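Local coordinates for Serine/threonine-protein phosphatase 2A regulatory subunit B'' subunit alpha (Homo sapiens, PDB 4I5J) that binds calcium as the EF-hand region of a PP2A regulatory subunit that might modulate the substrate selectivity, activity and localization of the phosphatase, at residues S147-E152 with Y216-E221; C25-Q30 with S77-S82; D42-L47 with E101-I106; S191-F196 with I252-L257. All blocks are in the same frame, centred on the assembly; numbering follows the deposited sequence.

Contact 1: residues S147-E152 with Y216-E221; sequences SSRIIE and YEEQCE
Glu218, on helix 209-226, reaches across to the first turn of helix 148-154, so that a carboxylate occupies the backbone N-H groups of a helix N-terminus; the helix that supplies it is the exiting helix of the calcium-binding EF-hand. From CB outward the side chain is extended, with CG anti to the backbone N (chi1 -173°). Its CB packs against Arg149 CD at 3.6 Å, the two side chains sliding past each other in opposite directions. At the tip the two oxygens divide the N-terminal donors. Glu218 OE1 accepts from Arg149 N at 3.0 Å, on the syn side but tilted out of the carboxylate plane, and also lies 3.2 Å from Ser147 CB. Glu218 OE2 takes two bonds from one residue: Ser148 N arrives at the syn lone pair, whereas Ser148 OG, 2.9 Å away, comes from above the carboxylate plane. Three bonds thus fix the rotation of the carboxylate, and the helix end would probably favour its negative charge. The remaining N-terminal donor is met locally, because Ser147 is the N-cap and its OG accepts from Ile150 N.

Arg149 runs back over helix 209-226, where its guanidinium is also held by the carbonyl oxygen of Tyr214 and by a cation-pi contact with that ring. Glu221 adds negative charge nearby without an N-H aimed at it. The salt bridge is made by Glu217, whose chain bends at chi2 to bring OE1 within 3.3 Å of Arg149 NH1; the nitrogen approaches nearly along the C-O axis, with the guanidinium and carboxylate planes 26° apart.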
loop_
_atom_site.group_PDB
_atom_site.type_symbol
_atom_site.label_atom_id
_atom_site.label_comp_id
_atom_site.label_asym_id
_atom_site.label_seq_id
_atom_site.Cartn_x
_atom_site.Cartn_y
_atom_site.Cartn_z
ATOM N N SER A 147 6.637 -8.570 11.550
ATOM C CA SER A 147 6.287 -9.526 12.600
ATOM C C SER A 147 5.186 -10.475 12.162
ATOM O O SER A 147 4.334 -10.108 11.346
ATOM C CB SER A 147 5.847 -8.779 13.869
ATOM O OG SER A 147 4.530 -8.255 13.747
ATOM N N SER A 148 5.163 -11.681 12.722
ATOM C CA SER A 148 4.118 -12.630 12.360
ATOM C C SER A 148 2.718 -12.110 12.689
ATOM O O SER A 148 1.722 -12.536 12.082
ATOM C CB SER A 148 4.331 -13.967 13.055
ATOM O OG SER A 148 3.754 -13.950 14.346
ATOM N N ARG A 149 2.630 -11.214 13.669
ATOM C CA ARG A 149 1.331 -10.701 14.065
ATOM C C ARG A 149 0.799 -9.655 13.077
ATOM O O ARG A 149 -0.383 -9.659 12.745
ATOM C CB ARG A 149 1.352 -10.177 15.504
ATOM C CG ARG A 149 1.178 -11.309 16.516
ATOM C CD ARG A 149 1.469 -10.891 17.976
ATOM N NE ARG A 149 1.324 -12.056 18.853
ATOM C CZ ARG A 149 1.435 -12.038 20.177
ATOM N NH1 ARG A 149 1.695 -10.910 20.816
ATOM N NH2 ARG A 149 1.275 -13.159 20.861
ATOM N N ILE A 150 1.667 -8.774 12.602
ATOM C CA ILE A 150 1.244 -7.844 11.563
ATOM C C ILE A 150 0.922 -8.607 10.252
ATOM O O ILE A 150 -0.062 -8.308 9.592
ATOM C CB ILE A 150 2.272 -6.697 11.359
ATOM C CG1 ILE A 150 1.566 -5.437 10.865
ATOM C CG2 ILE A 150 3.465 -7.148 10.481
ATOM C CD1 ILE A 150 0.615 -4.806 11.928
ATOM N N ILE A 151 1.699 -9.634 9.926
ATOM C CA ILE A 151 1.463 -10.402 8.696
ATOM C C ILE A 151 0.118 -11.126 8.772
ATOM O O ILE A 151 -0.663 -11.117 7.822
ATOM C CB ILE A 151 2.601 -11.419 8.415
ATOM C CG1 ILE A 151 3.943 -10.703 8.187
ATOM C CG2 ILE A 151 2.249 -12.319 7.238
ATOM C CD1 ILE A 151 3.988 -9.782 7.003
ATOM N N GLU A 152 -0.160 -11.722 9.923
ATOM C CA GLU A 152 -1.456 -12.338 10.178
ATOM C C GLU A 152 -2.571 -11.314 9.982
ATOM O O GLU A 152 -3.625 -11.623 9.419
ATOM C CB GLU A 152 -1.486 -12.936 11.594
ATOM C CG GLU A 152 -2.768 -13.648 11.972
ATOM C CD GLU A 152 -2.637 -14.390 13.303
ATOM O OE1 GLU A 152 -1.525 -14.393 13.885
ATOM O OE2 GLU A 152 -3.644 -14.969 13.769
ATOM N N TYR A 216 3.479 -5.322 20.434
ATOM C CA TYR A 216 4.767 -5.096 21.097
ATOM C C TYR A 216 5.264 -6.335 21.847
ATOM O O TYR A 216 6.464 -6.562 21.958
ATOM C CB TYR A 216 4.757 -3.852 21.988
ATOM C CG TYR A 216 6.127 -3.542 22.583
ATOM C CD1 TYR A 216 7.200 -3.184 21.774
ATOM C CD2 TYR A 216 6.351 -3.642 23.944
ATOM C CE1 TYR A 216 8.455 -2.918 22.317
ATOM C CE2 TYR A 216 7.600 -3.373 24.495
ATOM C CZ TYR A 216 8.645 -3.016 23.679
ATOM O OH TYR A 216 9.884 -2.754 24.234
ATOM N N GLU A 217 4.333 -7.146 22.330
ATOM C CA GLU A 217 4.668 -8.341 23.094
ATOM C C GLU A 217 5.294 -9.434 22.225
ATOM O O GLU A 217 6.051 -10.260 22.722
ATOM C CB GLU A 217 3.415 -8.853 23.826
ATOM C CG GLU A 217 3.679 -9.651 25.118
ATOM C CD GLU A 217 3.395 -11.128 24.909
ATOM O OE1 GLU A 217 2.757 -11.471 23.873
ATOM O OE2 GLU A 217 3.814 -11.936 25.765
ATOM N N GLU A 218 4.996 -9.443 20.926
ATOM C CA GLU A 218 5.711 -10.350 20.025
ATOM C C GLU A 218 7.127 -9.859 19.802
ATOM O O GLU A 218 8.053 -10.657 19.830
ATOM C CB GLU A 218 5.011 -10.547 18.674
ATOM C CG GLU A 218 5.669 -11.632 17.817
ATOM C CD GLU A 218 5.302 -11.534 16.345
ATOM O OE1 GLU A 218 4.461 -10.684 15.998
ATOM O OE2 GLU A 218 5.857 -12.306 15.532
ATOM N N GLN A 219 7.300 -8.556 19.586
ATOM C CA GLN A 219 8.645 -7.987 19.469
ATOM C C GLN A 219 9.392 -8.291 20.768
ATOM O O GLN A 219 10.616 -8.466 20.775
ATOM C CB GLN A 219 8.593 -6.465 19.280
ATOM C CG GLN A 219 7.664 -5.960 18.203
ATOM C CD GLN A 219 8.296 -6.011 16.821
ATOM O OE1 GLN A 219 8.249 -7.044 16.148
ATOM N NE2 GLN A 219 8.886 -4.887 16.385
ATOM N N CYS A 220 8.661 -8.351 21.881
ATOM C CA CYS A 220 9.316 -8.761 23.123
ATOM C C CYS A 220 9.701 -10.252 23.099
ATOM O O CYS A 220 10.859 -10.593 23.350
ATOM C CB CYS A 220 8.495 -8.390 24.354
ATOM S SG CYS A 220 8.393 -6.584 24.605
ATOM N N GLU A 221 8.742 -11.123 22.767
ATOM C CA GLU A 221 9.020 -12.549 22.596
ATOM C C GLU A 221 10.198 -12.774 21.649
ATOM O O GLU A 221 10.951 -13.727 21.816
ATOM C CB GLU A 221 7.791 -13.301 22.072
ATOM C CG GLU A 221 6.690 -13.550 23.090
ATOM C CD GLU A 221 5.470 -14.219 22.462
ATOM O OE1 GLU A 221 5.572 -14.697 21.306
ATOM O OE2 GLU A 221 4.409 -14.255 23.120
#

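Contact 2: residues C25-Q30 with S77-S82; sequences CSSLEQ and SGKITS
Leu28 and Ile80 pair through their backbones as a single antiparallel bridge of the hydrogen-bonded kind, consistent with the short beta link that joins the two loops of an EF-hand pair. Both bonds are short: Leu28 N gives to Ile80 O at 2.8 Å, and Ile80 N returns to Leu28 O at 2.7 Å. Each donor lies in the plane of the carbonyl it meets. Weaker CA-H...O contacts flank them, from Ser27 CA to Ile80 O and from Lys79 CA to Leu28 O. Beyond the bridge a water accepts from Ser82 N at 2.9 Å; its approach to Ser26 O is doubtfully short.

Side-chain packing is concentrated on Lys79. Ser27 OG rests on Lys79 CB at 3.6 Å, and the extended chains of Glu29 and Lys79 lie side by side, pointing the same way. Here the carboxylate meets the aliphatic part of the lysine, Glu29 OE2 being 3.1 Å from Lys79 CE. The opposite charges are near but short of a salt bridge, with Glu29 OE2 and Lys79 NZ 4.0 Å apart. Replacing Glu29 with an alanine would probably cost the lysine ammonium this nearby negative charge and Lys79 CE the packing of the carboxylate.

Turns shape the 77-82 segment: Ser77 OG accepts from Lys79 N in an ST turn, and the positive phi of Gly78 (80°) suits glycine. Leu28 packs on Phe16, Ile17 and Leu20 of helix 12-20, while Ile80 turns to Phe69 and Val72 of helix 54-72. Thr81 caps helix 82-86 through Glu84 N.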
loop_
_atom_site.group_PDB
_atom_site.type_symbol
_atom_site.label_atom_id
_atom_site.label_comp_id
_atom_site.label_asym_id
_atom_site.label_seq_id
_atom_site.Cartn_x
_atom_site.Cartn_y
_atom_site.Cartn_z
ATOM N N CYS A 25 -22.772 6.178 -14.743
ATOM C CA CYS A 25 -22.022 5.925 -13.530
ATOM C C CYS A 25 -21.146 7.127 -13.216
ATOM O O CYS A 25 -20.595 7.764 -14.110
ATOM C CB CYS A 25 -21.209 4.635 -13.641
ATOM S SG CYS A 25 -22.250 3.165 -13.676
ATOM N N SER A 26 -21.037 7.447 -11.936
ATOM C CA SER A 26 -20.349 8.663 -11.529
ATOM C C SER A 26 -18.974 8.337 -10.954
ATOM O O SER A 26 -18.242 9.244 -10.552
ATOM C CB SER A 26 -21.194 9.428 -10.507
ATOM O OG SER A 26 -21.571 8.575 -9.436
ATOM N N SER A 27 -18.640 7.043 -10.939
ATOM C CA SER A 27 -17.362 6.559 -10.426
ATOM C C SER A 27 -16.716 5.537 -11.365
ATOM O O SER A 27 -17.381 4.954 -12.229
ATOM C CB SER A 27 -17.560 5.925 -9.054
ATOM O OG SER A 27 -18.376 4.770 -9.174
ATOM N N LEU A 28 -15.414 5.321 -11.194
ATOM C CA LEU A 28 -14.710 4.327 -12.001
ATOM C C LEU A 28 -14.189 3.177 -11.137
ATOM O O LEU A 28 -13.631 3.387 -10.054
ATOM C CB LEU A 28 -13.527 4.952 -12.748
ATOM C CG LEU A 28 -13.767 6.242 -13.522
ATOM C CD1 LEU A 28 -12.462 6.800 -14.093
ATOM C CD2 LEU A 28 -14.749 5.977 -14.620
ATOM N N GLU A 29 -14.357 1.964 -11.635
ATOM C CA GLU A 29 -13.779 0.801 -10.993
ATOM C C GLU A 29 -12.512 0.408 -11.721
ATOM O O GLU A 29 -12.265 0.895 -12.819
ATOM C CB GLU A 29 -14.780 -0.346 -11.018
ATOM C CG GLU A 29 -15.948 -0.060 -10.092
ATOM C CD GLU A 29 -17.006 -1.115 -10.162
ATOM O OE1 GLU A 29 -17.019 -1.897 -11.147
ATOM O OE2 GLU A 29 -17.830 -1.152 -9.229
ATOM N N GLN A 30 -11.725 -0.482 -11.118
ATOM C CA GLN A 30 -10.468 -0.922 -11.730
ATOM C C GLN A 30 -10.608 -1.310 -13.185
ATOM O O GLN A 30 -9.789 -0.892 -14.011
ATOM C CB GLN A 30 -9.826 -2.062 -10.933
ATOM C CG GLN A 30 -9.286 -1.578 -9.592
ATOM C CD GLN A 30 -8.167 -2.463 -9.040
ATOM O OE1 GLN A 30 -7.757 -3.420 -9.680
ATOM N NE2 GLN A 30 -7.672 -2.138 -7.848
ATOM N N SER A 77 -12.881 2.570 -1.424
ATOM C CA SER A 77 -14.152 2.028 -1.899
ATOM C C SER A 77 -14.029 1.132 -3.136
ATOM O O SER A 77 -14.951 0.385 -3.461
ATOM C CB SER A 77 -15.095 3.187 -2.232
ATOM O OG SER A 77 -14.598 3.925 -3.336
ATOM N N GLY A 78 -12.911 1.222 -3.850
ATOM C CA GLY A 78 -12.769 0.510 -5.114
ATOM C C GLY A 78 -13.464 1.244 -6.249
ATOM O O GLY A 78 -13.545 0.745 -7.371
ATOM N N LYS A 79 -13.964 2.439 -5.951
ATOM C CA LYS A 79 -14.650 3.267 -6.940
ATOM C C LYS A 79 -14.082 4.690 -6.905
ATOM O O LYS A 79 -14.231 5.413 -5.913
ATOM C CB LYS A 79 -16.172 3.267 -6.691
ATOM C CG LYS A 79 -16.796 1.860 -6.724
ATOM C CD LYS A 79 -18.318 1.884 -6.682
ATOM C CE LYS A 79 -18.897 0.470 -6.771
ATOM N NZ LYS A 79 -20.375 0.401 -6.513
ATOM N N ILE A 80 -13.403 5.080 -7.975
ATOM C CA ILE A 80 -12.804 6.405 -8.025
ATOM C C ILE A 80 -13.832 7.480 -8.407
ATOM O O ILE A 80 -14.567 7.337 -9.384
ATOM C CB ILE A 80 -11.559 6.415 -8.945
ATOM C CG1 ILE A 80 -10.394 5.741 -8.218
ATOM C CG2 ILE A 80 -11.173 7.838 -9.367
ATOM C CD1 ILE A 80 -9.130 5.624 -9.074
ATOM N N THR A 81 -13.881 8.546 -7.612
ATOM C CA THR A 81 -14.802 9.655 -7.844
ATOM C C THR A 81 -14.061 10.822 -8.491
ATOM O O THR A 81 -12.828 10.839 -8.551
ATOM C CB THR A 81 -15.382 10.173 -6.526
ATOM O OG1 THR A 81 -14.304 10.542 -5.656
ATOM C CG2 THR A 81 -16.250 9.107 -5.827
ATOM N N SER A 82 -14.807 11.811 -8.965
ATOM C CA SER A 82 -14.180 12.986 -9.559
ATOM C C SER A 82 -13.401 13.762 -8.505
ATOM O O SER A 82 -12.351 14.355 -8.809
ATOM C CB SER A 82 -15.215 13.887 -10.223
ATOM O OG SER A 82 -16.124 14.368 -9.251
HETATM O O HOH W 1 -17.641 11.313 -9.379
#

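Contact 3: residues D42-L47 with E101-I106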
loop_
_atom_site.group_PDB
_atom_site.type_symbol
_atom_site.label_atom_id
_atom_site.label_comp_id
_atom_site.label_asym_id
_atom_site.label_seq_id
_atom_site.Cartn_x
_atom_site.Cartn_y
_atom_site.Cartn_z
ATOM N N ASP A 42 -0.295 0.454 -26.097
ATOM C CA ASP A 42 -0.254 0.288 -27.549
ATOM C C ASP A 42 0.382 1.473 -28.260
ATOM O O ASP A 42 0.907 1.332 -29.358
ATOM C CB ASP A 42 -1.651 0.033 -28.111
ATOM C CG ASP A 42 -2.203 -1.321 -27.704
ATOM O OD1 ASP A 42 -1.424 -2.148 -27.170
ATOM O OD2 ASP A 42 -3.417 -1.551 -27.916
ATOM N N THR A 43 0.355 2.640 -27.633
ATOM C CA THR A 43 0.807 3.845 -28.318
ATOM C C THR A 43 2.146 4.342 -27.821
ATOM O O THR A 43 2.984 4.756 -28.613
ATOM C CB THR A 43 -0.221 5.008 -28.217
ATOM O OG1 THR A 43 -0.539 5.253 -26.841
ATOM C CG2 THR A 43 -1.491 4.672 -28.980
ATOM N N HIS A 44 2.350 4.328 -26.511
ATOM C CA HIS A 44 3.577 4.901 -25.972
ATOM C C HIS A 44 4.805 4.130 -26.454
ATOM O O HIS A 44 4.829 2.901 -26.381
ATOM C CB HIS A 44 3.550 4.964 -24.446
ATOM C CG HIS A 44 4.572 5.891 -23.870
ATOM N ND1 HIS A 44 5.925 5.617 -23.886
ATOM C CD2 HIS A 44 4.444 7.105 -23.277
ATOM C CE1 HIS A 44 6.581 6.613 -23.320
ATOM N NE2 HIS A 44 5.708 7.527 -22.941
ATOM N N PRO A 45 5.822 4.856 -26.952
ATOM C CA PRO A 45 7.019 4.226 -27.534
ATOM C C PRO A 45 7.817 3.432 -26.504
ATOM O O PRO A 45 8.516 2.480 -26.855
ATOM C CB PRO A 45 7.836 5.423 -28.052
ATOM C CG PRO A 45 7.342 6.612 -27.250
ATOM C CD PRO A 45 5.877 6.331 -27.026
ATOM N N GLY A 46 7.697 3.802 -25.237
ATOM C CA GLY A 46 8.423 3.103 -24.194
ATOM C C GLY A 46 7.819 1.747 -23.865
ATOM O O GLY A 46 8.447 0.936 -23.186
ATOM N N LEU A 47 6.611 1.486 -24.366
ATOM C CA LEU A 47 5.839 0.335 -23.898
ATOM C C LEU A 47 5.442 -0.601 -25.007
ATOM O O LEU A 47 4.870 -1.660 -24.754
ATOM C CB LEU A 47 4.573 0.801 -23.167
ATOM C CG LEU A 47 4.829 1.674 -21.930
ATOM C CD1 LEU A 47 3.532 2.226 -21.341
ATOM C CD2 LEU A 47 5.574 0.861 -20.877
ATOM N N GLU A 101 9.144 10.527 -23.589
ATOM C CA GLU A 101 9.349 9.306 -24.364
ATOM C C GLU A 101 9.944 8.175 -23.532
ATOM O O GLU A 101 9.748 7.002 -23.847
ATOM C CB GLU A 101 10.191 9.566 -25.621
ATOM C CG GLU A 101 9.378 10.063 -26.817
ATOM C CD GLU A 101 10.181 10.107 -28.116
ATOM O OE1 GLU A 101 11.307 9.561 -28.152
ATOM O OE2 GLU A 101 9.682 10.693 -29.104
ATOM N N ASP A 102 10.667 8.522 -22.473
ATOM C CA ASP A 102 11.158 7.506 -21.555
ATOM C C ASP A 102 10.115 7.230 -20.475
ATOM O O ASP A 102 10.047 7.943 -19.466
ATOM C CB ASP A 102 12.473 7.928 -20.910
ATOM C CG ASP A 102 13.090 6.812 -20.064
ATOM O OD1 ASP A 102 12.537 5.684 -20.058
ATOM O OD2 ASP A 102 14.135 7.055 -19.412
ATOM N N ILE A 103 9.314 6.191 -20.691
ATOM C CA ILE A 103 8.313 5.766 -19.718
ATOM C C ILE A 103 8.839 5.728 -18.269
ATOM O O ILE A 103 8.087 5.997 -17.328
ATOM C CB ILE A 103 7.718 4.409 -20.105
ATOM C CG1 ILE A 103 6.432 4.155 -19.319
ATOM C CG2 ILE A 103 8.733 3.290 -19.885
ATOM C CD1 ILE A 103 5.418 5.256 -19.447
ATOM N N ASN A 104 10.133 5.456 -18.099
ATOM C CA ASN A 104 10.729 5.343 -16.769
ATOM C C ASN A 104 11.001 6.671 -16.078
ATOM O O ASN A 104 11.387 6.706 -14.910
ATOM C CB ASN A 104 11.964 4.442 -16.800
ATOM C CG ASN A 104 11.619 3.031 -17.233
ATOM O OD1 ASN A 104 10.553 2.522 -16.894
ATOM N ND2 ASN A 104 12.504 2.399 -17.992
ATOM N N GLN A 105 10.753 7.761 -16.796
ATOM C CA GLN A 105 10.753 9.088 -16.200
ATOM C C GLN A 105 9.392 9.433 -15.613
ATOM O O GLN A 105 9.269 10.359 -14.818
ATOM C CB GLN A 105 11.138 10.132 -17.243
ATOM C CG GLN A 105 12.338 10.960 -16.829
ATOM C CD GLN A 105 13.504 10.098 -16.398
ATOM O OE1 GLN A 105 13.743 9.036 -16.969
ATOM N NE2 GLN A 105 14.230 10.545 -15.377
ATOM N N ILE A 106 8.356 8.712 -16.028
ATOM C CA ILE A 106 7.048 8.895 -15.407
ATOM C C ILE A 106 6.979 7.986 -14.185
ATOM O O ILE A 106 6.498 6.847 -14.252
ATOM C CB ILE A 106 5.875 8.576 -16.353
ATOM C CG1 ILE A 106 6.037 9.310 -17.689
ATOM C CG2 ILE A 106 4.595 9.021 -15.717
ATOM C CD1 ILE A 106 5.915 10.809 -17.561
#
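Ile103 lays its CD1 methyl over one face of the His44 imidazole, 4.2 Å from the ring centroid and only 10° off the normal, a CH-pi contact. With CG1 anti to the backbone N (chi1 -165°), the longer branch of the isoleucine is carried over the ring, and the same branch meets a second partner: Leu47 CD2 touches Ile103 CG1 at 3.7 Å. The two aliphatic chains cross at about a right angle. At the imidazole edge, near its plane, His44 CE1 stands 3.2 Å from Glu101 O.

Both ring nitrogens are engaged. His44 ND1 accepts from Gly46 N at 2.9 Å, the donor lying in the ring plane, and His44 NE2 bonds to the carbonyl oxygen of Glu100. This pattern is consistent with a proton on NE2, and it fixes the ring's rotation. A phenylalanine in place of His44 would probably leave Gly46 N and the Glu100 carbonyl without these partners and the ring freer to turn. The histidine follows the end of helix 34-43, within the first EF-hand region, and the contact ties that helix end to the linker between helices 90-97 and 112-125. Tyr60 of helix 54-72 touches both Leu47 and Ile103, while Leu97 of helix 90-97 meets His44 and Ile103.

Gly46 passes close to Ile103, with their CA atoms 5.2 Å apart, an approach permitted by the absence of a side chain on the glycine. Farther out, Pro45 CG meets Glu101 CG at 4.0 Å. An Asx turn shapes the opposing backbone, where Asn104 N donates to Asp102 OD1.

Contact 4: residues S191-F196 with I252-L257; sequences SIEYWF and ITLRDL
Phe196 presents one ring face to Leu254, whose CB sits 4.2 Å from the ring centroid and 8° off the normal in a CH-pi contact. Around the edge, near the ring plane, lie Leu257 CD1, 3.7 Å from Phe196 CD1, and the carbonyl oxygen of Ile252, 3.5 Å from Phe196 CE1. The ring reaches this place with CG anti to the backbone N (chi1 -176°), pointing from helix 189-199 at the start of helix 254-260. Leu254 CD1 continues along the opposing helix, meeting Phe196 CB and, at 3.9 Å, Ile192 CG2. Its other methyl, CD2, lies against the side chain of Glu193, whose carboxylate forms a salt bridge with Arg197.

A capping box closes the start of helix 254-260, the turn that carries both leucines: Thr253 OG1 accepts from Asp256 N, and Thr253 N donates to Asp256 OD2 at 2.9 Å and 170°, nearly straight. Tyr267 of helix 263-271 packs on both Phe196 and Leu257. Backbone bonds join Ile252 to Leu207, which also touches the phenylalanine. Helix 189-199 leads into the calcium loop, so the arrangement is that of an EF-hand entering helix packed against a neighbouring loop and helix, as in paired EF-hands.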
loop_
_atom_site.group_PDB
_atom_site.type_symbol
_atom_site.label_atom_id
_atom_site.label_comp_id
_atom_site.label_asym_id
_atom_site.label_seq_id
_atom_site.Cartn_x
_atom_site.Cartn_y
_atom_site.Cartn_z
ATOM N N SER A 191 -0.366 4.231 2.694
ATOM C CA SER A 191 0.412 3.316 3.510
ATOM C C SER A 191 0.080 3.454 4.999
ATOM O O SER A 191 -0.123 2.445 5.711
ATOM C CB SER A 191 1.888 3.591 3.303
ATOM O OG SER A 191 2.658 2.761 4.157
ATOM N N ILE A 192 0.014 4.698 5.467
ATOM C CA ILE A 192 -0.286 4.972 6.873
ATOM C C ILE A 192 -1.652 4.405 7.228
ATOM O O ILE A 192 -1.837 3.873 8.319
ATOM C CB ILE A 192 -0.217 6.476 7.201
ATOM C CG1 ILE A 192 1.188 7.008 6.927
ATOM C CG2 ILE A 192 -0.613 6.766 8.690
ATOM C CD1 ILE A 192 1.277 8.539 7.050
ATOM N N GLU A 193 -2.605 4.482 6.302
ATOM C CA GLU A 193 -3.918 3.904 6.568
ATOM C C GLU A 193 -3.840 2.385 6.542
ATOM O O GLU A 193 -4.453 1.697 7.372
ATOM C CB GLU A 193 -4.951 4.382 5.551
ATOM C CG GLU A 193 -6.262 3.661 5.731
ATOM C CD GLU A 193 -7.417 4.411 5.131
ATOM O OE1 GLU A 193 -7.167 5.494 4.555
ATOM O OE2 GLU A 193 -8.562 3.908 5.231
ATOM N N TYR A 194 -3.049 1.873 5.600
ATOM C CA TYR A 194 -2.859 0.438 5.418
ATOM C C TYR A 194 -2.347 -0.188 6.724
ATOM O O TYR A 194 -2.905 -1.182 7.200
ATOM C CB TYR A 194 -1.876 0.206 4.263
ATOM C CG TYR A 194 -1.611 -1.230 3.860
ATOM C CD1 TYR A 194 -2.230 -1.780 2.748
ATOM C CD2 TYR A 194 -0.708 -2.018 4.565
ATOM C CE1 TYR A 194 -1.971 -3.080 2.350
ATOM C CE2 TYR A 194 -0.436 -3.329 4.172
ATOM C CZ TYR A 194 -1.083 -3.850 3.064
ATOM O OH TYR A 194 -0.845 -5.148 2.657
ATOM N N TRP A 195 -1.301 0.388 7.312
ATOM C CA TRP A 195 -0.765 -0.159 8.564
ATOM C C TRP A 195 -1.688 0.114 9.737
ATOM O O TRP A 195 -1.746 -0.674 10.681
ATOM C CB TRP A 195 0.649 0.338 8.845
ATOM C CG TRP A 195 1.552 -0.076 7.759
ATOM C CD1 TRP A 195 2.180 0.736 6.861
ATOM C CD2 TRP A 195 1.875 -1.420 7.384
ATOM N NE1 TRP A 195 2.887 -0.023 5.960
ATOM C CE2 TRP A 195 2.718 -1.348 6.260
ATOM C CE3 TRP A 195 1.535 -2.676 7.896
ATOM C CZ2 TRP A 195 3.249 -2.490 5.645
ATOM C CZ3 TRP A 195 2.049 -3.811 7.285
ATOM C CH2 TRP A 195 2.899 -3.709 6.171
ATOM N N PHE A 196 -2.433 1.213 9.668
ATOM C CA PHE A 196 -3.405 1.502 10.717
ATOM C C PHE A 196 -4.489 0.429 10.732
ATOM O O PHE A 196 -4.847 -0.062 11.790
ATOM C CB PHE A 196 -4.036 2.874 10.537
ATOM C CG PHE A 196 -4.967 3.247 11.653
ATOM C CD1 PHE A 196 -4.507 3.993 12.733
ATOM C CD2 PHE A 196 -6.297 2.837 11.637
ATOM C CE1 PHE A 196 -5.351 4.332 13.776
ATOM C CE2 PHE A 196 -7.150 3.160 12.690
ATOM C CZ PHE A 196 -6.684 3.910 13.756
ATOM N N ILE A 252 -5.763 6.073 19.883
ATOM C CA ILE A 252 -5.019 6.727 18.806
ATOM C C ILE A 252 -5.720 6.596 17.467
ATOM O O ILE A 252 -6.057 5.486 17.046
ATOM C CB ILE A 252 -3.592 6.145 18.701
ATOM C CG1 ILE A 252 -2.813 6.498 19.972
ATOM C CG2 ILE A 252 -2.851 6.688 17.467
ATOM C CD1 ILE A 252 -1.589 5.674 20.157
ATOM N N THR A 253 -5.938 7.727 16.791
ATOM C CA THR A 253 -6.637 7.722 15.516
ATOM C C THR A 253 -5.719 7.829 14.289
ATOM O O THR A 253 -4.535 8.159 14.380
ATOM C CB THR A 253 -7.681 8.862 15.419
ATOM O OG1 THR A 253 -7.015 10.123 15.282
ATOM C CG2 THR A 253 -8.586 8.883 16.638
ATOM N N LEU A 254 -6.283 7.556 13.123
ATOM C CA LEU A 254 -5.516 7.677 11.898
ATOM C C LEU A 254 -5.103 9.145 11.756
ATOM O O LEU A 254 -3.953 9.463 11.445
ATOM C CB LEU A 254 -6.368 7.234 10.716
ATOM C CG LEU A 254 -5.720 7.397 9.347
ATOM C CD1 LEU A 254 -4.465 6.533 9.257
ATOM C CD2 LEU A 254 -6.736 6.997 8.299
ATOM N N ARG A 255 -6.049 10.033 12.022
ATOM C CA ARG A 255 -5.772 11.457 12.052
ATOM C C ARG A 255 -4.583 11.797 12.962
ATOM O O ARG A 255 -3.725 12.580 12.561
ATOM C CB ARG A 255 -7.021 12.217 12.490
ATOM C CG ARG A 255 -6.993 13.700 12.191
ATOM C CD ARG A 255 -8.300 14.370 12.632
ATOM N NE ARG A 255 -8.504 15.645 11.951
ATOM C CZ ARG A 255 -8.002 16.805 12.364
ATOM N NH1 ARG A 255 -7.268 16.864 13.469
ATOM N NH2 ARG A 255 -8.237 17.911 11.670
ATOM N N ASP A 256 -4.516 11.216 14.166
ATOM C CA ASP A 256 -3.383 11.488 15.069
ATOM C C ASP A 256 -2.072 11.036 14.425
ATOM O O ASP A 256 -1.048 11.714 14.517
ATOM C CB ASP A 256 -3.517 10.762 16.407
ATOM C CG ASP A 256 -4.729 11.198 17.212
ATOM O OD1 ASP A 256 -5.097 12.392 17.215
ATOM O OD2 ASP A 256 -5.322 10.313 17.851
ATOM N N LEU A 257 -2.106 9.877 13.778
ATOM C CA LEU A 257 -0.889 9.325 13.177
ATOM C C LEU A 257 -0.424 10.091 11.924
ATOM O O LEU A 257 0.777 10.288 11.746
ATOM C CB LEU A 257 -1.015 7.809 12.938
ATOM C CG LEU A 257 -0.874 6.979 14.231
ATOM C CD1 LEU A 257 -1.448 5.549 14.118
ATOM C CD2 LEU A 257 0.595 6.929 14.680
#

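Overall arrangement
The four contacts fall into two groups, contacts 2 and 3 in the N-terminal part and contacts 1 and 4 around the calcium-binding EF-hand. The centres of contacts 2 and 3 are 26 Å apart, and their segments alternate along the sequence. In the second group, contact 4 uses the entering helix of the EF-hand and contact 1 its exiting helix. They touch where Ile150 CG1 packs on Trp195 CZ3 at 4.0 Å, although their centres are 18 Å apart. The Phe196 side chain comes within about 7 Å of the bound calcium ion, whereas that of Arg149 is about 10 Å from that of Glu211, a calcium ligand. Contacts 2 and 4 approach within about 8 Å at their nearest atoms; contacts 1 and 3 lie 42 Å apart between centres.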